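Local structure of putative p22 protein (1YQF) at residues A[27-38]-A[195-203]; A[108-119]-A[162-173]. The protein is of unknown function but belongs to the MAM33 family, being homologous to human p32, and assembles as a trimer. All blocks are in the same frame, centred on the assembly; numbering follows the deposited sequence.

Contact 1 (A[27-38]-A[195-203]); sequences LADATRRELEEE and LTTMNKFAS
An antiparallel pair of helices brings the first modelled helix against the C-terminal end of the chain: helix 27-38 runs against helix 195-202 at 158°, the axes of these segments approaching to 8.4 Å. At the tight end the evidence is in the small residues, since Ala28 CA and Ala202 CA lie just 5.1 Å apart. Here the methyl of Ala202 meets that of Ala28 and also touches Leu27, whose CD2 is 3.8 Å from Ala202 CB. The polar centre of the interface is Thr31 with Asn199. Asn199 ND2 donates to Thr31 OG1 over 2.9 Å, nearly straight at 164° and with the acceptor in the amide plane. This reach depends on the first torsion of Asn199 (chi1 177°), which sets CG opposite the backbone N and carries the amide over to the other helix, where ND2 also comes within 3.0 Å of Ala28 O. On its apolar side Thr31 turns CG2 to Met198 SD, 3.8 Å away, the two side chains crossing at about a right angle. One turn further on, Leu35 and Leu195 slide past each other in opposite directions, with Leu35 CG 3.7 Å from Leu195 CB. Leu35 CD1 rests 3.3 Å from Thr196 OG1, a hydroxyl bonded back to Glu192 O within its own helix. A further face of the pair is taken up by a second subunit, where Val162 and Leu158 of helix 156-168 pack on Leu27 and Thr31, and Phe124 of strand 116-125 meets the ring of Phe201.

Contact 2 (A[108-119]-A[162-173]); sequences ADLSIEEGELVL and VMTYLEKRGVDE
The carboxylate of Glu173 lies flat beneath the carbonyl of Gly115: Gly115 O stands over one face, 3.2 Å from Glu173 CD. Gly115 O and Glu173 OE1, 3.3 Å apart, are both acceptors, so this approach is a close packing of polar groups without a bond. On the helix side, two other flat groups lean on one another at their rims. Arg169 NH1 sits 3.3 Å above the ring plane of Tyr165, displaced toward the rim, while Tyr165 CE2 lies over a face of the guanidinium. That same nitrogen, Arg169 NH1, donates to Tyr165 O at 2.8 Å with a bent angle of 136°; NE forms a salt bridge with Glu74 and NH2 bonds Ser23 of the third subunit, so all three nitrogens of the guanidinium are engaged. Between hairpin and helix the contact is apolar. In Met163 the bend at chi2 (-49°) brings SD beside Leu119, and a second bend at chi3 turns CE toward Leu117: Met163 SD is 3.8 Å from Leu119 CB, and the two side chains slide past each other in opposite directions. The CD2 methyl of Leu119 touches both the sulfur of Met163 and CG1 of Val162, with Leu119 and Val162 crossing at about a right angle. Leu110 and Leu166 meet tip to tip, Leu110 CD2 to Leu166 CD1 at 4.1 Å. Further along, both methyls of Leu117 approach one carbonyl oxygen, CD2 being 3.4 Å from Asp172 O. The helix ends in a Schellman motif with Gly170 at C-prime, and Asp172 then N-caps helix 173-202 through Leu175 N. The whole is a beta hairpin with a two-residue loop, Glu114 and Gly115, in a type I' turn from Glu113 to Glu116, packed against a helix end at the margin of an antiparallel sheet.

The two contacts lie on opposite sides of the chain's centre, their own centres 40 Å apart and their nearest atoms about 23 Å apart. Along the chain, contact 2 is nested within the loop that contact 1 closes. Helix 173-202 connects them: it starts where contact 2 ends and its last turns enter contact 1. Contact 2 thus belongs to the sheet end of the fold, and contact 1 to the pair of terminal helices. The trimer relates them again: helix 23-39 of one subunit lies on helix 156-168 of the next, so each contact supplies one half of the same kind of interface.

Contact 1 (A[27-38]-A[195-203])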
loop_
_atom_site.group_PDB
_atom_site.type_symbol
_atom_site.label_atom_id
_atom_site.label_comp_id
_atom_site.label_asym_id
_atom_site.label_seq_id
_atom_site.Cartn_x
_atom_site.Cartn_y
_atom_site.Cartn_z
ATOM N N LEU A 27 21.870 15.807 23.063
ATOM C CA LEU A 27 21.377 14.609 22.391
ATOM C C LEU A 27 22.473 13.548 22.416
ATOM O O LEU A 27 22.203 12.388 22.700
ATOM C CB LEU A 27 20.949 14.911 20.947
ATOM C CG LEU A 27 20.394 13.723 20.140
ATOM C CD1 LEU A 27 19.119 13.170 20.757
ATOM C CD2 LEU A 27 20.142 14.112 18.689
ATOM N N ALA A 28 23.709 13.956 22.130
ATOM C CA ALA A 28 24.863 13.050 22.180
ATOM C C ALA A 28 25.004 12.378 23.545
ATOM O O ALA A 28 25.197 11.166 23.626
ATOM C CB ALA A 28 26.139 13.801 21.841
ATOM N N ASP A 29 24.906 13.179 24.605
ATOM C CA ASP A 29 24.965 12.682 25.980
ATOM C C ASP A 29 23.801 11.742 26.276
ATOM O O ASP A 29 23.962 10.748 26.979
ATOM C CB ASP A 29 24.924 13.836 26.991
ATOM C CG ASP A 29 26.048 14.832 26.800
ATOM O OD1 ASP A 29 27.079 14.585 26.135
ATOM O OD2 ASP A 29 25.935 15.955 27.342
ATOM N N ALA A 30 22.632 12.076 25.736
ATOM C CA ALA A 30 21.414 11.293 25.939
ATOM C C ALA A 30 21.488 9.925 25.262
ATOM O O ALA A 30 21.105 8.925 25.854
ATOM C CB ALA A 30 20.196 12.065 25.436
ATOM N N THR A 31 21.975 9.887 24.025
ATOM C CA THR A 31 22.107 8.628 23.292
ATOM C C THR A 31 23.225 7.787 23.894
ATOM O O THR A 31 23.099 6.573 23.996
ATOM C CB THR A 31 22.377 8.864 21.791
ATOM O OG1 THR A 31 23.479 9.771 21.619
ATOM C CG2 THR A 31 21.202 9.557 21.128
ATOM N N ARG A 32 24.304 8.447 24.299
ATOM C CA ARG A 32 25.443 7.787 24.930
ATOM C C ARG A 32 25.025 7.134 26.246
ATOM O O ARG A 32 25.466 6.031 26.558
ATOM C CB ARG A 32 26.578 8.794 25.174
ATOM C CG ARG A 32 27.794 8.213 25.891
ATOM C CD ARG A 32 28.982 9.159 25.974
ATOM N NE ARG A 32 28.665 10.385 26.708
ATOM C CZ ARG A 32 28.570 10.487 28.035
ATOM N NH1 ARG A 32 28.767 9.435 28.824
ATOM N NH2 ARG A 32 28.275 11.659 28.582
ATOM N N ARG A 33 24.173 7.818 27.008
ATOM C CA ARG A 33 23.675 7.296 28.277
ATOM C C ARG A 33 22.733 6.119 28.048
ATOM O O ARG A 33 22.738 5.163 28.818
ATOM C CB ARG A 33 22.956 8.392 29.077
ATOM C CG ARG A 33 23.887 9.267 29.919
ATOM C CD ARG A 33 23.173 10.026 31.030
ATOM N NE ARG A 33 22.218 10.999 30.501
ATOM C CZ ARG A 33 22.545 12.185 29.980
ATOM N NH1 ARG A 33 23.817 12.581 29.906
ATOM N NH2 ARG A 33 21.590 12.991 29.530
ATOM N N GLU A 34 21.930 6.186 26.989
ATOM C CA GLU A 34 21.016 5.097 26.655
ATOM C C GLU A 34 21.781 3.872 26.157
ATOM O O GLU A 34 21.431 2.749 26.492
ATOM C CB GLU A 34 19.989 5.542 25.608
ATOM C CG GLU A 34 18.988 6.576 26.110
ATOM C CD GLU A 34 18.228 6.125 27.341
ATOM O OE1 GLU A 34 17.502 5.112 27.252
ATOM O OE2 GLU A 34 18.363 6.783 28.398
ATOM N N LEU A 35 22.827 4.096 25.368
ATOM C CA LEU A 35 23.657 3.004 24.855
ATOM C C LEU A 35 24.361 2.296 25.997
ATOM O O LEU A 35 24.405 1.072 26.034
ATOM C CB LEU A 35 24.709 3.514 23.864
ATOM C CG LEU A 35 24.481 3.138 22.402
ATOM C CD1 LEU A 35 25.438 3.918 21.528
ATOM C CD2 LEU A 35 24.643 1.644 22.175
ATOM N N GLU A 36 24.917 3.078 26.917
ATOM C CA GLU A 36 25.563 2.536 28.110
ATOM C C GLU A 36 24.558 1.725 28.923
ATOM O O GLU A 36 24.849 0.610 29.351
ATOM C CB GLU A 36 26.135 3.663 28.971
ATOM C CG GLU A 36 27.439 4.226 28.432
ATOM C CD GLU A 36 27.713 5.642 28.895
ATOM O OE1 GLU A 36 27.097 6.081 29.892
ATOM O OE2 GLU A 36 28.556 6.312 28.258
ATOM N N GLU A 37 23.373 2.302 29.105
ATOM C CA GLU A 37 22.256 1.653 29.793
ATOM C C GLU A 37 21.963 0.286 29.167
ATOM O O GLU A 37 22.012 -0.736 29.852
ATOM C CB GLU A 37 21.014 2.561 29.732
ATOM C CG GLU A 37 19.913 2.266 30.741
ATOM C CD GLU A 37 19.008 3.469 30.966
ATOM O OE1 GLU A 37 19.494 4.477 31.526
ATOM O OE2 GLU A 37 17.818 3.417 30.576
ATOM N N GLU A 38 21.693 0.284 27.860
ATOM C CA GLU A 38 21.357 -0.931 27.110
ATOM C C GLU A 38 22.471 -1.973 27.126
ATOM O O GLU A 38 22.218 -3.167 27.291
ATOM C CB GLU A 38 21.050 -0.583 25.648
ATOM C CG GLU A 38 19.772 0.211 25.425
ATOM C CD GLU A 38 18.544 -0.472 25.991
ATOM O OE1 GLU A 38 18.436 -1.703 25.844
ATOM O OE2 GLU A 38 17.691 0.220 26.586
ATOM N N LEU A 195 20.846 3.637 18.163
ATOM C CA LEU A 195 21.337 4.578 19.166
ATOM C C LEU A 195 22.728 5.086 18.805
ATOM O O LEU A 195 22.998 6.280 18.885
ATOM C CB LEU A 195 21.378 3.921 20.543
ATOM C CG LEU A 195 20.037 3.647 21.217
ATOM C CD1 LEU A 195 20.246 2.794 22.454
ATOM C CD2 LEU A 195 19.343 4.944 21.584
ATOM N N THR A 196 23.601 4.163 18.410
ATOM C CA THR A 196 24.956 4.486 17.956
ATOM C C THR A 196 24.934 5.440 16.762
ATOM O O THR A 196 25.717 6.384 16.705
ATOM C CB THR A 196 25.700 3.195 17.557
ATOM O OG1 THR A 196 25.741 2.288 18.668
ATOM C CG2 THR A 196 27.170 3.468 17.248
ATOM N N THR A 197 24.032 5.180 15.818
ATOM C CA THR A 197 23.935 5.968 14.595
ATOM C C THR A 197 23.416 7.376 14.862
ATOM O O THR A 197 23.884 8.334 14.254
ATOM C CB THR A 197 23.027 5.257 13.584
ATOM O OG1 THR A 197 23.597 3.988 13.237
ATOM C CG2 THR A 197 22.957 6.020 12.257
ATOM N N MET A 198 22.444 7.498 15.764
ATOM C CA MET A 198 21.926 8.807 16.138
ATOM C C MET A 198 22.981 9.578 16.921
ATOM O O MET A 198 23.075 10.799 16.812
ATOM C CB MET A 198 20.660 8.683 16.980
ATOM C CG MET A 198 20.123 10.031 17.427
ATOM S SD MET A 198 18.625 9.904 18.357
ATOM C CE MET A 198 17.428 9.938 17.037
ATOM N N ASN A 199 23.757 8.855 17.722
ATOM C CA ASN A 199 24.836 9.446 18.501
ATOM C C ASN A 199 25.897 10.031 17.576
ATOM O O ASN A 199 26.378 11.141 17.796
ATOM C CB ASN A 199 25.461 8.397 19.426
ATOM C CG ASN A 199 26.634 8.943 20.218
ATOM O OD1 ASN A 199 27.791 8.758 19.836
ATOM N ND2 ASN A 199 26.339 9.624 21.320
ATOM N N LYS A 200 26.242 9.275 16.536
ATOM C CA LYS A 200 27.145 9.732 15.480
ATOM C C LYS A 200 26.613 11.019 14.867
ATOM O O LYS A 200 27.360 11.967 14.621
ATOM C CB LYS A 200 27.248 8.657 14.395
ATOM C CG LYS A 200 28.074 9.033 13.168
ATOM C CD LYS A 200 28.139 7.854 12.206
ATOM C CE LYS A 200 28.900 8.189 10.935
ATOM N NZ LYS A 200 28.786 7.099 9.923
ATOM N N PHE A 201 25.306 11.029 14.630
ATOM C CA PHE A 201 24.611 12.173 14.052
ATOM C C PHE A 201 24.720 13.420 14.921
ATOM O O PHE A 201 24.846 14.533 14.410
ATOM C CB PHE A 201 23.133 11.836 13.845
ATOM C CG PHE A 201 22.609 12.262 12.523
ATOM C CD1 PHE A 201 22.857 11.497 11.396
ATOM C CD2 PHE A 201 21.880 13.435 12.395
ATOM C CE1 PHE A 201 22.380 11.888 10.167
ATOM C CE2 PHE A 201 21.396 13.827 11.161
ATOM C CZ PHE A 201 21.651 13.050 10.047
ATOM N N ALA A 202 24.671 13.216 16.234
ATOM C CA ALA A 202 24.709 14.298 17.212
ATOM C C ALA A 202 26.137 14.718 17.583
ATOM O O ALA A 202 26.327 15.691 18.311
ATOM C CB ALA A 202 23.948 13.875 18.462
ATOM N N SER A 203 27.133 13.987 17.084
ATOM C CA SER A 203 28.533 14.237 17.424
ATOM C C SER A 203 29.210 15.115 16.369
ATOM O O SER A 203 30.439 15.175 16.257
ATOM C CB SER A 203 29.280 12.908 17.573
ATOM O OG SER A 203 28.870 12.224 18.745
ATOM O OXT SER A 203 28.555 15.815 15.586
#

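Contact 2 (A[108-119]-A[162-173])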
loop_
_atom_site.group_PDB
_atom_site.type_symbol
_atom_site.label_atom_id
_atom_site.label_comp_id
_atom_site.label_asym_id
_atom_site.label_seq_id
_atom_site.Cartn_x
_atom_site.Cartn_y
_atom_site.Cartn_z
ATOM N N ALA A 108 1.270 -19.487 1.813
ATOM C CA ALA A 108 0.301 -19.425 2.904
ATOM C C ALA A 108 0.653 -18.255 3.809
ATOM O O ALA A 108 1.769 -18.177 4.313
ATOM C CB ALA A 108 0.294 -20.724 3.690
ATOM N N ASP A 109 -0.295 -17.341 4.001
ATOM C CA ASP A 109 -0.111 -16.224 4.920
ATOM C C ASP A 109 -0.718 -16.580 6.259
ATOM O O ASP A 109 -1.896 -16.900 6.340
ATOM C CB ASP A 109 -0.794 -14.965 4.391
ATOM C CG ASP A 109 -0.265 -14.529 3.045
ATOM O OD1 ASP A 109 0.417 -15.331 2.368
ATOM O OD2 ASP A 109 -0.497 -13.393 2.581
ATOM N N LEU A 110 0.083 -16.520 7.314
ATOM C CA LEU A 110 -0.418 -16.774 8.654
ATOM C C LEU A 110 0.010 -15.679 9.606
ATOM O O LEU A 110 1.001 -14.993 9.382
ATOM C CB LEU A 110 0.067 -18.130 9.174
ATOM C CG LEU A 110 -0.132 -19.335 8.255
ATOM C CD1 LEU A 110 1.072 -19.509 7.359
ATOM C CD2 LEU A 110 -0.376 -20.602 9.052
ATOM N N SER A 111 -0.762 -15.515 10.670
ATOM C CA SER A 111 -0.409 -14.600 11.744
ATOM C C SER A 111 -0.225 -15.402 13.026
ATOM O O SER A 111 -0.859 -16.444 13.218
ATOM C CB SER A 111 -1.482 -13.526 11.914
ATOM O OG SER A 111 -2.777 -14.092 11.957
ATOM N N ILE A 112 0.662 -14.920 13.889
ATOM C CA ILE A 112 0.948 -15.567 15.161
ATOM C C ILE A 112 0.312 -14.720 16.253
ATOM O O ILE A 112 0.699 -13.569 16.463
ATOM C CB ILE A 112 2.468 -15.696 15.388
ATOM C CG1 ILE A 112 3.129 -16.411 14.204
ATOM C CG2 ILE A 112 2.753 -16.457 16.689
ATOM C CD1 ILE A 112 4.641 -16.325 14.204
ATOM N N GLU A 113 -0.680 -15.292 16.925
ATOM C CA GLU A 113 -1.417 -14.599 17.973
ATOM C C GLU A 113 -1.705 -15.553 19.127
ATOM O O GLU A 113 -2.359 -16.578 18.939
ATOM C CB GLU A 113 -2.720 -13.994 17.425
ATOM C CG GLU A 113 -3.420 -14.803 16.343
ATOM C CD GLU A 113 -4.332 -13.951 15.475
ATOM O OE1 GLU A 113 -3.812 -13.141 14.674
ATOM O OE2 GLU A 113 -5.569 -14.092 15.591
ATOM N N GLU A 114 -1.200 -15.203 20.311
ATOM C CA GLU A 114 -1.347 -16.014 21.523
ATOM C C GLU A 114 -0.676 -17.381 21.378
ATOM O O GLU A 114 -1.186 -18.397 21.867
ATOM C CB GLU A 114 -2.828 -16.167 21.908
ATOM C CG GLU A 114 -3.623 -14.864 21.917
ATOM C CD GLU A 114 -3.148 -13.883 22.976
ATOM O OE1 GLU A 114 -2.019 -13.359 22.847
ATOM O OE2 GLU A 114 -3.908 -13.628 23.939
ATOM N N GLY A 115 0.473 -17.395 20.702
ATOM C CA GLY A 115 1.208 -18.623 20.443
ATOM C C GLY A 115 0.464 -19.594 19.544
ATOM O O GLY A 115 0.781 -20.782 19.515
ATOM N N GLU A 116 -0.520 -19.081 18.805
ATOM C CA GLU A 116 -1.381 -19.894 17.951
ATOM C C GLU A 116 -1.227 -19.434 16.507
ATOM O O GLU A 116 -1.177 -18.237 16.230
ATOM C CB GLU A 116 -2.846 -19.759 18.389
ATOM C CG GLU A 116 -3.790 -20.786 17.782
ATOM C CD GLU A 116 -5.241 -20.548 18.167
ATOM O OE1 GLU A 116 -5.849 -19.588 17.644
ATOM O OE2 GLU A 116 -5.780 -21.319 18.994
ATOM N N LEU A 117 -1.151 -20.392 15.590
ATOM C CA LEU A 117 -1.041 -20.085 14.172
ATOM C C LEU A 117 -2.434 -19.927 13.584
ATOM O O LEU A 117 -3.282 -20.802 13.746
ATOM C CB LEU A 117 -0.276 -21.190 13.440
ATOM C CG LEU A 117 1.124 -20.840 12.939
ATOM C CD1 LEU A 117 2.009 -20.268 14.047
ATOM C CD2 LEU A 117 1.766 -22.078 12.339
ATOM N N VAL A 118 -2.663 -18.802 12.911
ATOM C CA VAL A 118 -3.928 -18.538 12.237
ATOM C C VAL A 118 -3.670 -18.347 10.746
ATOM O O VAL A 118 -2.813 -17.567 10.343
ATOM C CB VAL A 118 -4.646 -17.305 12.811
ATOM C CG1 VAL A 118 -5.976 -17.076 12.097
ATOM C CG2 VAL A 118 -4.882 -17.477 14.314
ATOM N N LEU A 119 -4.429 -19.078 9.941
ATOM C CA LEU A 119 -4.292 -19.077 8.494
ATOM C C LEU A 119 -5.180 -18.003 7.888
ATOM O O LEU A 119 -6.384 -17.976 8.132
ATOM C CB LEU A 119 -4.691 -20.446 7.974
ATOM C CG LEU A 119 -4.491 -20.795 6.510
ATOM C CD1 LEU A 119 -3.039 -20.611 6.067
ATOM C CD2 LEU A 119 -4.950 -22.231 6.331
ATOM N N VAL A 162 -5.423 -28.372 5.795
ATOM C CA VAL A 162 -4.314 -27.520 5.356
ATOM C C VAL A 162 -3.397 -27.215 6.535
ATOM O O VAL A 162 -2.182 -27.234 6.404
ATOM C CB VAL A 162 -4.795 -26.184 4.764
ATOM C CG1 VAL A 162 -3.604 -25.287 4.442
ATOM C CG2 VAL A 162 -5.625 -26.410 3.516
ATOM N N MET A 163 -3.997 -26.919 7.681
ATOM C CA MET A 163 -3.256 -26.653 8.911
ATOM C C MET A 163 -2.403 -27.839 9.323
ATOM O O MET A 163 -1.278 -27.666 9.792
ATOM C CB MET A 163 -4.228 -26.319 10.048
ATOM C CG MET A 163 -4.870 -24.952 9.935
ATOM S SD MET A 163 -3.660 -23.660 9.628
ATOM C CE MET A 163 -2.676 -23.724 11.153
ATOM N N THR A 164 -2.954 -29.041 9.154
ATOM C CA THR A 164 -2.247 -30.276 9.464
ATOM C C THR A 164 -1.114 -30.472 8.475
ATOM O O THR A 164 -0.005 -30.821 8.848
ATOM C CB THR A 164 -3.213 -31.468 9.389
ATOM O OG1 THR A 164 -4.182 -31.374 10.441
ATOM C CG2 THR A 164 -2.489 -32.791 9.656
ATOM N N TYR A 165 -1.421 -30.252 7.206
ATOM C CA TYR A 165 -0.449 -30.352 6.126
ATOM C C TYR A 165 0.744 -29.432 6.392
ATOM O O TYR A 165 1.891 -29.824 6.202
ATOM C CB TYR A 165 -1.146 -30.008 4.805
ATOM C CG TYR A 165 -0.248 -29.706 3.633
ATOM C CD1 TYR A 165 0.206 -28.408 3.397
ATOM C CD2 TYR A 165 0.108 -30.701 2.733
ATOM C CE1 TYR A 165 1.008 -28.119 2.311
ATOM C CE2 TYR A 165 0.906 -30.421 1.640
ATOM C CZ TYR A 165 1.356 -29.127 1.433
ATOM O OH TYR A 165 2.155 -28.844 0.350
ATOM N N LEU A 166 0.469 -28.218 6.858
ATOM C CA LEU A 166 1.527 -27.267 7.185
ATOM C C LEU A 166 2.298 -27.737 8.418
ATOM O O LEU A 166 3.523 -27.649 8.461
ATOM C CB LEU A 166 0.943 -25.870 7.425
ATOM C CG LEU A 166 0.535 -25.077 6.180
ATOM C CD1 LEU A 166 -0.267 -23.849 6.577
ATOM C CD2 LEU A 166 1.751 -24.670 5.371
ATOM N N GLU A 167 1.567 -28.255 9.403
ATOM C CA GLU A 167 2.143 -28.743 10.658
ATOM C C GLU A 167 3.157 -29.869 10.450
ATOM O O GLU A 167 4.202 -29.889 11.106
ATOM C CB GLU A 167 1.029 -29.221 11.594
ATOM C CG GLU A 167 1.507 -29.679 12.963
ATOM C CD GLU A 167 0.361 -30.056 13.880
ATOM O OE1 GLU A 167 -0.488 -29.182 14.159
ATOM O OE2 GLU A 167 0.307 -31.224 14.318
ATOM N N LYS A 168 2.836 -30.804 9.549
ATOM C CA LYS A 168 3.733 -31.914 9.216
ATOM C C LYS A 168 5.092 -31.407 8.738
ATOM O O LYS A 168 6.117 -32.040 8.982
ATOM C CB LYS A 168 3.119 -32.806 8.127
ATOM C CG LYS A 168 1.921 -33.650 8.573
ATOM C CD LYS A 168 1.442 -34.570 7.446
ATOM C CE LYS A 168 0.154 -35.303 7.817
ATOM N NZ LYS A 168 -0.366 -36.148 6.702
ATOM N N ARG A 169 5.086 -30.261 8.060
ATOM C CA ARG A 169 6.294 -29.654 7.500
ATOM C C ARG A 169 7.060 -28.713 8.444
ATOM O O ARG A 169 7.923 -27.961 7.998
ATOM C CB ARG A 169 5.921 -28.896 6.226
ATOM C CG ARG A 169 5.591 -29.816 5.093
ATOM C CD ARG A 169 4.820 -29.165 3.962
ATOM N NE ARG A 169 4.548 -30.129 2.903
ATOM C CZ ARG A 169 3.707 -31.154 3.001
ATOM N NH1 ARG A 169 3.013 -31.375 4.117
ATOM N NH2 ARG A 169 3.548 -31.968 1.968
ATOM N N GLY A 170 6.756 -28.757 9.737
ATOM C CA GLY A 170 7.446 -27.921 10.711
ATOM C C GLY A 170 6.863 -26.529 10.887
ATOM O O GLY A 170 7.375 -25.747 11.689
ATOM N N VAL A 171 5.802 -26.218 10.140
ATOM C CA VAL A 171 5.105 -24.944 10.270
ATOM C C VAL A 171 4.027 -25.109 11.340
ATOM O O VAL A 171 2.876 -25.431 11.043
ATOM C CB VAL A 171 4.484 -24.499 8.932
ATOM C CG1 VAL A 171 3.831 -23.126 9.064
ATOM C CG2 VAL A 171 5.540 -24.476 7.842
ATOM N N ASP A 172 4.428 -24.885 12.586
ATOM C CA ASP A 172 3.580 -25.152 13.749
ATOM C C ASP A 172 3.742 -24.052 14.806
ATOM O O ASP A 172 4.230 -22.964 14.500
ATOM C CB ASP A 172 3.913 -26.542 14.323
ATOM C CG ASP A 172 5.400 -26.738 14.565
ATOM O OD1 ASP A 172 6.098 -25.752 14.879
ATOM O OD2 ASP A 172 5.959 -27.853 14.465
ATOM N N GLU A 173 3.317 -24.328 16.037
ATOM C CA GLU A 173 3.420 -23.359 17.126
ATOM C C GLU A 173 4.852 -23.166 17.625
ATOM O O GLU A 173 5.181 -22.107 18.152
ATOM C CB GLU A 173 2.524 -23.774 18.292
ATOM C CG GLU A 173 1.043 -23.760 17.950
ATOM C CD GLU A 173 0.143 -23.896 19.168
ATOM O OE1 GLU A 173 0.660 -23.978 20.310
ATOM O OE2 GLU A 173 -1.091 -23.917 18.982
#